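Local coordinates for protein phosphoribosyltransferase (Thermus thermophilus, PDB 1WD5) that is of unconfirmed function but probably acts as a glycosyltransferase of the type I phosphoribosyltransferase family, at residues L12-L20 against R169-V177; K115-V126 against V143-A154. One frame throughout, in Å; residues are numbered along the deposited sequence.

Contact 1: L12-L20 against R169-V177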
loop_
_atom_site.group_PDB
_atom_site.type_symbol
_atom_site.label_atom_id
_atom_site.label_comp_id
_atom_site.label_asym_id
_atom_site.label_seq_id
_atom_site.Cartn_x
_atom_site.Cartn_y
_atom_site.Cartn_z
ATOM N N LEU A 12 -11.796 6.807 -11.288
ATOM C CA LEU A 12 -11.728 5.775 -12.323
ATOM C C LEU A 12 -11.393 4.417 -11.725
ATOM O O LEU A 12 -11.863 3.382 -12.206
ATOM C CB LEU A 12 -10.669 6.135 -13.373
ATOM C CG LEU A 12 -10.975 7.327 -14.271
ATOM C CD1 LEU A 12 -9.758 7.646 -15.133
ATOM C CD2 LEU A 12 -12.188 7.006 -15.148
ATOM N N LEU A 13 -10.578 4.418 -10.677
ATOM C CA LEU A 13 -10.187 3.168 -10.037
ATOM C C LEU A 13 -11.383 2.552 -9.321
ATOM O O LEU A 13 -11.596 1.336 -9.374
ATOM C CB LEU A 13 -9.050 3.416 -9.041
ATOM C CG LEU A 13 -8.294 2.175 -8.572
ATOM C CD1 LEU A 13 -7.724 1.435 -9.780
ATOM C CD2 LEU A 13 -7.171 2.585 -7.622
ATOM N N ALA A 14 -12.163 3.394 -8.647
ATOM C CA ALA A 14 -13.346 2.923 -7.931
ATOM C C ALA A 14 -14.331 2.295 -8.916
ATOM O O ALA A 14 -14.997 1.311 -8.599
ATOM C CB ALA A 14 -14.011 4.080 -7.200
ATOM N N GLU A 15 -14.418 2.873 -10.108
ATOM C CA GLU A 15 -15.312 2.367 -11.146
ATOM C C GLU A 15 -14.840 0.999 -11.658
ATOM O O GLU A 15 -15.649 0.115 -11.933
ATOM C CB GLU A 15 -15.398 3.384 -12.294
ATOM C CG GLU A 15 -16.341 4.555 -11.999
ATOM C CD GLU A 15 -16.046 5.796 -12.826
ATOM O OE1 GLU A 15 -15.436 5.678 -13.911
ATOM O OE2 GLU A 15 -16.439 6.901 -12.393
ATOM N N ALA A 16 -13.530 0.822 -11.774
ATOM C CA ALA A 16 -12.985 -0.453 -12.235
ATOM C C ALA A 16 -13.181 -1.532 -11.167
ATOM O O ALA A 16 -13.254 -2.722 -11.478
ATOM C CB ALA A 16 -11.496 -0.305 -12.557
ATOM N N LEU A 17 -13.282 -1.108 -9.908
ATOM C CA LEU A 17 -13.450 -2.040 -8.792
ATOM C C LEU A 17 -14.896 -2.421 -8.487
ATOM O O LEU A 17 -15.156 -3.490 -7.932
ATOM C CB LEU A 17 -12.828 -1.452 -7.521
ATOM C CG LEU A 17 -11.312 -1.249 -7.473
ATOM C CD1 LEU A 17 -10.959 -0.394 -6.261
ATOM C CD2 LEU A 17 -10.606 -2.597 -7.394
ATOM N N ALA A 18 -15.832 -1.545 -8.844
ATOM C CA ALA A 18 -17.253 -1.778 -8.582
ATOM C C ALA A 18 -17.788 -3.153 -8.991
ATOM O O ALA A 18 -18.554 -3.771 -8.254
ATOM C CB ALA A 18 -18.087 -0.682 -9.247
ATOM N N PRO A 19 -17.398 -3.650 -10.175
ATOM C CA PRO A 19 -17.879 -4.960 -10.628
ATOM C C PRO A 19 -17.391 -6.165 -9.820
ATOM O O PRO A 19 -17.996 -7.234 -9.879
ATOM C CB PRO A 19 -17.392 -5.028 -12.079
ATOM C CG PRO A 19 -17.244 -3.584 -12.476
ATOM C CD PRO A 19 -16.641 -2.977 -11.241
ATOM N N LEU A 20 -16.305 -5.992 -9.068
ATOM C CA LEU A 20 -15.731 -7.086 -8.287
ATOM C C LEU A 20 -16.595 -7.634 -7.160
ATOM O O LEU A 20 -16.318 -8.710 -6.637
ATOM C CB LEU A 20 -14.374 -6.670 -7.717
ATOM C CG LEU A 20 -13.295 -6.339 -8.748
ATOM C CD1 LEU A 20 -11.991 -6.029 -8.031
ATOM C CD2 LEU A 20 -13.113 -7.511 -9.697
ATOM N N ARG A 169 0.972 -12.783 -6.503
ATOM C CA ARG A 169 0.514 -12.939 -5.127
ATOM C C ARG A 169 -0.936 -12.543 -4.839
ATOM O O ARG A 169 -1.512 -12.977 -3.842
ATOM C CB ARG A 169 1.440 -12.148 -4.195
ATOM C CG ARG A 169 2.909 -12.538 -4.285
ATOM C CD ARG A 169 3.772 -11.657 -3.379
ATOM N NE ARG A 169 3.418 -11.804 -1.968
ATOM C CZ ARG A 169 3.919 -11.056 -0.991
ATOM N NH1 ARG A 169 4.798 -10.100 -1.265
ATOM N NH2 ARG A 169 3.544 -11.267 0.264
ATOM N N ALA A 170 -1.535 -11.724 -5.695
ATOM C CA ALA A 170 -2.909 -11.309 -5.448
ATOM C C ALA A 170 -3.605 -10.796 -6.687
ATOM O O ALA A 170 -2.975 -10.559 -7.712
ATOM C CB ALA A 170 -2.932 -10.231 -4.369
ATOM N N GLU A 171 -4.918 -10.632 -6.585
ATOM C CA GLU A 171 -5.685 -10.102 -7.697
ATOM C C GLU A 171 -5.218 -8.660 -7.852
ATOM O O GLU A 171 -5.062 -7.938 -6.864
ATOM C CB GLU A 171 -7.182 -10.126 -7.386
ATOM C CG GLU A 171 -8.047 -9.816 -8.599
ATOM C CD GLU A 171 -9.519 -9.695 -8.263
ATOM O OE1 GLU A 171 -10.008 -10.450 -7.395
ATOM O OE2 GLU A 171 -10.194 -8.847 -8.879
ATOM N N VAL A 172 -4.973 -8.250 -9.087
ATOM C CA VAL A 172 -4.517 -6.898 -9.350
ATOM C C VAL A 172 -5.435 -6.176 -10.318
ATOM O O VAL A 172 -5.838 -6.732 -11.342
ATOM C CB VAL A 172 -3.097 -6.889 -9.950
ATOM C CG1 VAL A 172 -2.743 -5.486 -10.423
ATOM C CG2 VAL A 172 -2.087 -7.366 -8.911
ATOM N N VAL A 173 -5.766 -4.936 -9.977
ATOM C CA VAL A 173 -6.601 -4.095 -10.816
ATOM C C VAL A 173 -5.764 -2.866 -11.152
ATOM O O VAL A 173 -5.513 -2.022 -10.291
ATOM C CB VAL A 173 -7.887 -3.657 -10.085
ATOM C CG1 VAL A 173 -8.674 -2.686 -10.952
ATOM C CG2 VAL A 173 -8.740 -4.877 -9.767
ATOM N N ALA A 174 -5.316 -2.783 -12.400
ATOM C CA ALA A 174 -4.502 -1.660 -12.853
ATOM C C ALA A 174 -5.189 -1.023 -14.051
ATOM O O ALA A 174 -5.542 -1.715 -15.004
ATOM C CB ALA A 174 -3.110 -2.145 -13.239
ATOM N N LEU A 175 -5.378 0.293 -14.000
ATOM C CA LEU A 175 -6.043 1.011 -15.081
ATOM C C LEU A 175 -5.170 1.107 -16.322
ATOM O O LEU A 175 -5.667 1.086 -17.448
ATOM C CB LEU A 175 -6.427 2.420 -14.626
ATOM C CG LEU A 175 -7.362 2.527 -13.423
ATOM C CD1 LEU A 175 -7.686 3.999 -13.162
ATOM C CD2 LEU A 175 -8.632 1.736 -13.691
ATOM N N SER A 176 -3.866 1.210 -16.107
ATOM C CA SER A 176 -2.920 1.329 -17.204
ATOM C C SER A 176 -1.591 0.673 -16.864
ATOM O O SER A 176 -1.074 0.825 -15.755
ATOM C CB SER A 176 -2.700 2.808 -17.532
ATOM O OG SER A 176 -1.557 2.980 -18.351
ATOM N N VAL A 177 -1.051 -0.062 -17.830
ATOM C CA VAL A 177 0.226 -0.747 -17.678
ATOM C C VAL A 177 1.029 -0.470 -18.944
ATOM O O VAL A 177 1.162 -1.335 -19.810
ATOM C CB VAL A 177 0.025 -2.266 -17.533
ATOM C CG1 VAL A 177 1.369 -2.956 -17.327
ATOM C CG2 VAL A 177 -0.910 -2.553 -16.366
#

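Contact 2: K115-V126 against V143-A154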
loop_
_atom_site.group_PDB
_atom_site.type_symbol
_atom_site.label_atom_id
_atom_site.label_comp_id
_atom_site.label_asym_id
_atom_site.label_seq_id
_atom_site.Cartn_x
_atom_site.Cartn_y
_atom_site.Cartn_z
ATOM N N LYS A 115 -6.344 2.263 14.023
ATOM C CA LYS A 115 -6.294 1.208 13.021
ATOM C C LYS A 115 -7.636 0.503 12.884
ATOM O O LYS A 115 -8.181 -0.010 13.864
ATOM C CB LYS A 115 -5.216 0.185 13.380
ATOM C CG LYS A 115 -5.117 -0.953 12.380
ATOM C CD LYS A 115 -4.000 -1.921 12.725
ATOM C CE LYS A 115 -3.903 -3.002 11.659
ATOM N NZ LYS A 115 -2.806 -3.960 11.930
ATOM N N ALA A 116 -8.169 0.480 11.666
ATOM C CA ALA A 116 -9.446 -0.174 11.409
ATOM C C ALA A 116 -9.229 -1.679 11.319
ATOM O O ALA A 116 -8.176 -2.133 10.875
ATOM C CB ALA A 116 -10.051 0.346 10.106
ATOM N N ALA A 117 -10.227 -2.447 11.748
ATOM C CA ALA A 117 -10.143 -3.903 11.712
ATOM C C ALA A 117 -10.033 -4.381 10.270
ATOM O O ALA A 117 -10.588 -3.762 9.359
ATOM C CB ALA A 117 -11.378 -4.516 12.382
ATOM N N ARG A 118 -9.314 -5.480 10.062
ATOM C CA ARG A 118 -9.133 -6.036 8.724
ATOM C C ARG A 118 -9.538 -7.505 8.648
ATOM O O ARG A 118 -9.897 -8.008 7.583
ATOM C CB ARG A 118 -7.672 -5.873 8.300
ATOM C CG ARG A 118 -7.238 -4.414 8.253
ATOM C CD ARG A 118 -5.729 -4.246 8.272
ATOM N NE ARG A 118 -5.368 -2.831 8.276
ATOM C CZ ARG A 118 -4.127 -2.367 8.344
ATOM N NH1 ARG A 118 -3.104 -3.208 8.419
ATOM N NH2 ARG A 118 -3.910 -1.058 8.332
ATOM N N LYS A 119 -9.481 -8.183 9.789
ATOM C CA LYS A 119 -9.826 -9.595 9.869
ATOM C C LYS A 119 -11.198 -9.921 9.289
ATOM O O LYS A 119 -12.204 -9.320 9.667
ATOM C CB LYS A 119 -9.770 -10.068 11.326
ATOM C CG LYS A 119 -10.070 -11.547 11.506
ATOM C CD LYS A 119 -9.987 -11.957 12.970
ATOM C CE LYS A 119 -10.219 -13.452 13.140
ATOM N NZ LYS A 119 -10.083 -13.873 14.564
ATOM N N GLY A 120 -11.224 -10.884 8.371
ATOM C CA GLY A 120 -12.476 -11.299 7.758
ATOM C C GLY A 120 -13.201 -10.252 6.925
ATOM O O GLY A 120 -14.402 -10.371 6.688
ATOM N N ARG A 121 -12.492 -9.225 6.474
ATOM C CA ARG A 121 -13.132 -8.199 5.662
ATOM C C ARG A 121 -12.443 -8.106 4.316
ATOM O O ARG A 121 -11.329 -8.597 4.152
ATOM C CB ARG A 121 -13.073 -6.845 6.373
ATOM C CG ARG A 121 -13.733 -6.856 7.744
ATOM C CD ARG A 121 -13.690 -5.492 8.392
ATOM N NE ARG A 121 -14.539 -4.534 7.691
ATOM C CZ ARG A 121 -14.585 -3.238 7.977
ATOM N NH1 ARG A 121 -13.829 -2.746 8.950
ATOM N NH2 ARG A 121 -15.381 -2.433 7.285
ATOM N N ASP A 122 -13.118 -7.500 3.344
ATOM C CA ASP A 122 -12.525 -7.335 2.025
ATOM C C ASP A 122 -11.574 -6.150 2.139
ATOM O O ASP A 122 -11.960 -5.083 2.615
ATOM C CB ASP A 122 -13.595 -7.047 0.967
ATOM C CG ASP A 122 -14.541 -8.222 0.749
ATOM O OD1 ASP A 122 -14.124 -9.382 0.949
ATOM O OD2 ASP A 122 -15.703 -7.981 0.359
ATOM N N VAL A 123 -10.333 -6.345 1.709
ATOM C CA VAL A 123 -9.325 -5.297 1.783
ATOM C C VAL A 123 -8.768 -4.918 0.415
ATOM O O VAL A 123 -8.377 -5.787 -0.373
ATOM C CB VAL A 123 -8.152 -5.734 2.686
ATOM C CG1 VAL A 123 -7.111 -4.629 2.764
ATOM C CG2 VAL A 123 -8.671 -6.088 4.075
ATOM N N VAL A 124 -8.738 -3.616 0.144
ATOM C CA VAL A 124 -8.212 -3.085 -1.111
ATOM C C VAL A 124 -6.953 -2.262 -0.814
ATOM O O VAL A 124 -6.992 -1.330 -0.013
ATOM C CB VAL A 124 -9.243 -2.166 -1.804
ATOM C CG1 VAL A 124 -8.680 -1.637 -3.110
ATOM C CG2 VAL A 124 -10.529 -2.927 -2.054
ATOM N N LEU A 125 -5.838 -2.620 -1.444
ATOM C CA LEU A 125 -4.580 -1.901 -1.259
ATOM C C LEU A 125 -4.406 -0.940 -2.423
ATOM O O LEU A 125 -4.445 -1.353 -3.582
ATOM C CB LEU A 125 -3.406 -2.880 -1.206
ATOM C CG LEU A 125 -3.267 -3.660 0.101
ATOM C CD1 LEU A 125 -2.194 -4.732 -0.036
ATOM C CD2 LEU A 125 -2.914 -2.684 1.225
ATOM N N VAL A 126 -4.189 0.336 -2.113
ATOM C CA VAL A 126 -4.062 1.366 -3.142
ATOM C C VAL A 126 -2.859 2.301 -3.011
ATOM O O VAL A 126 -2.426 2.625 -1.909
ATOM C CB VAL A 126 -5.320 2.275 -3.147
ATOM C CG1 VAL A 126 -5.253 3.256 -4.306
ATOM C CG2 VAL A 126 -6.584 1.435 -3.214
ATOM N N VAL A 143 -0.456 -7.471 5.497
ATOM C CA VAL A 143 -1.902 -7.615 5.433
ATOM C C VAL A 143 -2.366 -9.073 5.376
ATOM O O VAL A 143 -3.356 -9.429 6.007
ATOM C CB VAL A 143 -2.479 -6.851 4.220
ATOM C CG1 VAL A 143 -3.978 -7.089 4.116
ATOM C CG2 VAL A 143 -2.191 -5.358 4.372
ATOM N N PHE A 144 -1.659 -9.913 4.624
ATOM C CA PHE A 144 -2.026 -11.328 4.521
ATOM C C PHE A 144 -2.005 -12.040 5.870
ATOM O O PHE A 144 -2.784 -12.959 6.105
ATOM C CB PHE A 144 -1.086 -12.056 3.553
ATOM C CG PHE A 144 -1.508 -11.968 2.112
ATOM C CD1 PHE A 144 -0.557 -11.916 1.099
ATOM C CD2 PHE A 144 -2.857 -11.952 1.766
ATOM C CE1 PHE A 144 -0.940 -11.849 -0.238
ATOM C CE2 PHE A 144 -3.250 -11.886 0.434
ATOM C CZ PHE A 144 -2.290 -11.833 -0.570
ATOM N N GLN A 145 -1.113 -11.620 6.756
ATOM C CA GLN A 145 -1.025 -12.237 8.073
ATOM C C GLN A 145 -2.134 -11.748 8.997
ATOM O O GLN A 145 -2.251 -12.215 10.128
ATOM C CB GLN A 145 0.331 -11.929 8.716
ATOM C CG GLN A 145 1.522 -12.532 7.992
ATOM C CD GLN A 145 1.476 -14.050 7.950
ATOM O OE1 GLN A 145 0.591 -14.641 7.329
ATOM N NE2 GLN A 145 2.432 -14.689 8.614
ATOM N N GLU A 146 -2.955 -10.816 8.519
ATOM C CA GLU A 146 -4.022 -10.269 9.351
ATOM C C GLU A 146 -5.386 -10.919 9.157
ATOM O O GLU A 146 -6.390 -10.439 9.680
ATOM C CB GLU A 146 -4.105 -8.751 9.144
ATOM C CG GLU A 146 -2.776 -8.064 9.451
ATOM C CD GLU A 146 -2.825 -6.552 9.342
ATOM O OE1 GLU A 146 -3.264 -6.037 8.292
ATOM O OE2 GLU A 146 -2.408 -5.879 10.306
ATOM N N GLY A 147 -5.417 -12.018 8.412
ATOM C CA GLY A 147 -6.660 -12.734 8.188
ATOM C C GLY A 147 -7.773 -12.040 7.420
ATOM O O GLY A 147 -8.938 -12.172 7.791
ATOM N N PRO A 148 -7.465 -11.290 6.352
ATOM C CA PRO A 148 -8.545 -10.634 5.613
ATOM C C PRO A 148 -9.306 -11.669 4.788
ATOM O O PRO A 148 -8.753 -12.710 4.428
ATOM C CB PRO A 148 -7.799 -9.633 4.742
ATOM C CG PRO A 148 -6.541 -10.359 4.437
ATOM C CD PRO A 148 -6.156 -10.931 5.786
ATOM N N ARG A 149 -10.572 -11.386 4.499
ATOM C CA ARG A 149 -11.398 -12.298 3.713
ATOM C C ARG A 149 -10.919 -12.328 2.269
ATOM O O ARG A 149 -10.897 -13.380 1.627
ATOM C CB ARG A 149 -12.865 -11.854 3.745
ATOM C CG ARG A 149 -13.802 -12.818 3.040
ATOM C CD ARG A 149 -15.266 -12.442 3.220
ATOM N NE ARG A 149 -15.658 -11.271 2.438
ATOM C CZ ARG A 149 -16.909 -10.827 2.348
ATOM N NH1 ARG A 149 -17.885 -11.455 2.994
ATOM N NH2 ARG A 149 -17.192 -9.767 1.606
ATOM N N ARG A 150 -10.524 -11.166 1.768
ATOM C CA ARG A 150 -10.065 -11.044 0.395
ATOM C C ARG A 150 -9.153 -9.827 0.269
ATOM O O ARG A 150 -9.341 -8.822 0.961
ATOM C CB ARG A 150 -11.278 -10.889 -0.518
ATOM C CG ARG A 150 -10.968 -10.713 -1.986
ATOM C CD ARG A 150 -12.258 -10.481 -2.757
ATOM N NE ARG A 150 -12.025 -10.287 -4.183
ATOM C CZ ARG A 150 -12.989 -10.040 -5.065
ATOM N NH1 ARG A 150 -14.250 -9.954 -4.662
ATOM N NH2 ARG A 150 -12.691 -9.881 -6.347
ATOM N N VAL A 151 -8.163 -9.923 -0.612
ATOM C CA VAL A 151 -7.233 -8.824 -0.827
ATOM C C VAL A 151 -7.132 -8.504 -2.314
ATOM O O VAL A 151 -6.956 -9.400 -3.147
ATOM C CB VAL A 151 -5.823 -9.164 -0.284
ATOM C CG1 VAL A 151 -4.901 -7.964 -0.435
ATOM C CG2 VAL A 151 -5.916 -9.581 1.176
ATOM N N VAL A 152 -7.261 -7.223 -2.642
ATOM C CA VAL A 152 -7.170 -6.771 -4.023
ATOM C C VAL A 152 -6.221 -5.592 -4.112
ATOM O O VAL A 152 -6.347 -4.627 -3.356
ATOM C CB VAL A 152 -8.540 -6.310 -4.572
ATOM C CG1 VAL A 152 -8.371 -5.754 -5.981
ATOM C CG2 VAL A 152 -9.525 -7.462 -4.576
ATOM N N VAL A 153 -5.262 -5.675 -5.026
ATOM C CA VAL A 153 -4.319 -4.583 -5.234
ATOM C C VAL A 153 -4.897 -3.723 -6.354
ATOM O O VAL A 153 -5.153 -4.221 -7.451
ATOM C CB VAL A 153 -2.938 -5.104 -5.670
ATOM C CG1 VAL A 153 -2.063 -3.942 -6.127
ATOM C CG2 VAL A 153 -2.278 -5.843 -4.513
ATOM N N ALA A 154 -5.103 -2.438 -6.081
ATOM C CA ALA A 154 -5.666 -1.541 -7.084
ATOM C C ALA A 154 -4.799 -0.301 -7.276
ATOM O O ALA A 154 -4.533 0.437 -6.322
ATOM C CB ALA A 154 -7.081 -1.141 -6.681
HETATM O O HOH W 1 -0.475 -3.513 9.803
HETATM O O HOH W 2 -15.588 -10.183 -2.141
#

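Contact 1: L12-L20 against R169-V177
L175 shows how a branched leucine end fits a helix surface: its two methyls part over L12-L20, CD1 meeting L12 CB at 3.7 Å and CD2 meeting A16 CB at 3.7 Å. A chi1 of -59° sets CG beside the backbone N and aims this fork at the helix. L13 comes to it from the flank. Its CB does not face the strand, but with CG anti to the backbone N (chi1 -165°) its CD1 swings in to 3.8 Å from L175 CG. Two residues earlier, in the strand, V173 spreads its methyls: CG1 touches A16 CB at 4.0 Å, while CG2 lies 3.8 Å from L17 CD2, itself near CG1, and meets L20 CD1. L20 then brings CD2 within 3.3 Å of E171 OE2, beside a carboxylate whose OE1 is salt-bridged to R150. An alanine in place of L175 would probably leave a gap where the corner meets L12 and A16 and take from L13 CD1 its closest strand-side partner. No hydrogen bond crosses; the grip is mainly apolar, with the axes 9.2 Å apart and 136° between their directions. This is the helix-on-sheet packing of the alpha/beta phosphoribosyltransferase fold, with helix 6-17 laid across the end strand 171-174.

Contact 2: K115-V126 against V143-A154
R149 and D122 form the outer clasp of this strand pair, and the arginine can be followed atom by atom. Its CB rests 3.6 Å from G120 C, close to R121 O as well; CG and CD pass D122 OD1 more loosely, each about 4.0 Å from it. A bend at chi3 (73°) turns the guanidinium so that it holds the carboxylate side-on with two nitrogens. NE donates a hydrogen bond to D122 OD1 at 2.9 Å, and NH2 reaches D122 OD2 at 2.6 Å. Both oxygens lie near the guanidinium plane, yet the nitrogens approach from above the carboxylate, the two planes being 42° apart. At the tip, NH2 is also salt-bridged to E23.

E146 is shared between two cations. R118 NH1 meets its OE1 at 2.8 Å on the syn lone pair, while K115 NZ donates to OE2 at 2.5 Å, also from the syn side but 24° out of the carboxylate plane, a second salt bridge. K115 CE lies over the centre of the R118 guanidinium, so lysine and arginine are packed together around one carboxylate. Nearby, G120 N binds G147 O at 2.7 Å in a nearly straight bond, tying the two turns.

From D122 onward the strands run parallel, bonded in turn through V123 N to R150 O, V152 N to V123 O, L125 N to V152 O and A154 N to L125 O. They form the two arms of a beta-alpha-beta unit: its helix 134-144 packs on L125, V151 and V153, helix 6-17 lies against V124, V126 and A154, and strand 26-29 flanks 122-126.

Overall arrangement
Contact 2 is nested in the chain loop that contact 1 closes, and their centres are about 15 Å apart. One sheet joins them: strand 171-174 lies next to 150-155, with V173 N 2.7 Å from V153 O and E171 O 2.9 Å from V153 N, both probable hydrogen bonds. L13 belongs to both neighbourhoods, since its CD2 packs 3.6 Å from A154 O. Strand 122-126 leads into the loop that, as in other type I phosphoribosyltransferases, probably receives the 5'-phosphate of the phosphoribosyl donor. At the L12 end of contact 1, a MES molecule, probably from the crystallisation liquor, lies about 3 Å from the L12 side chain.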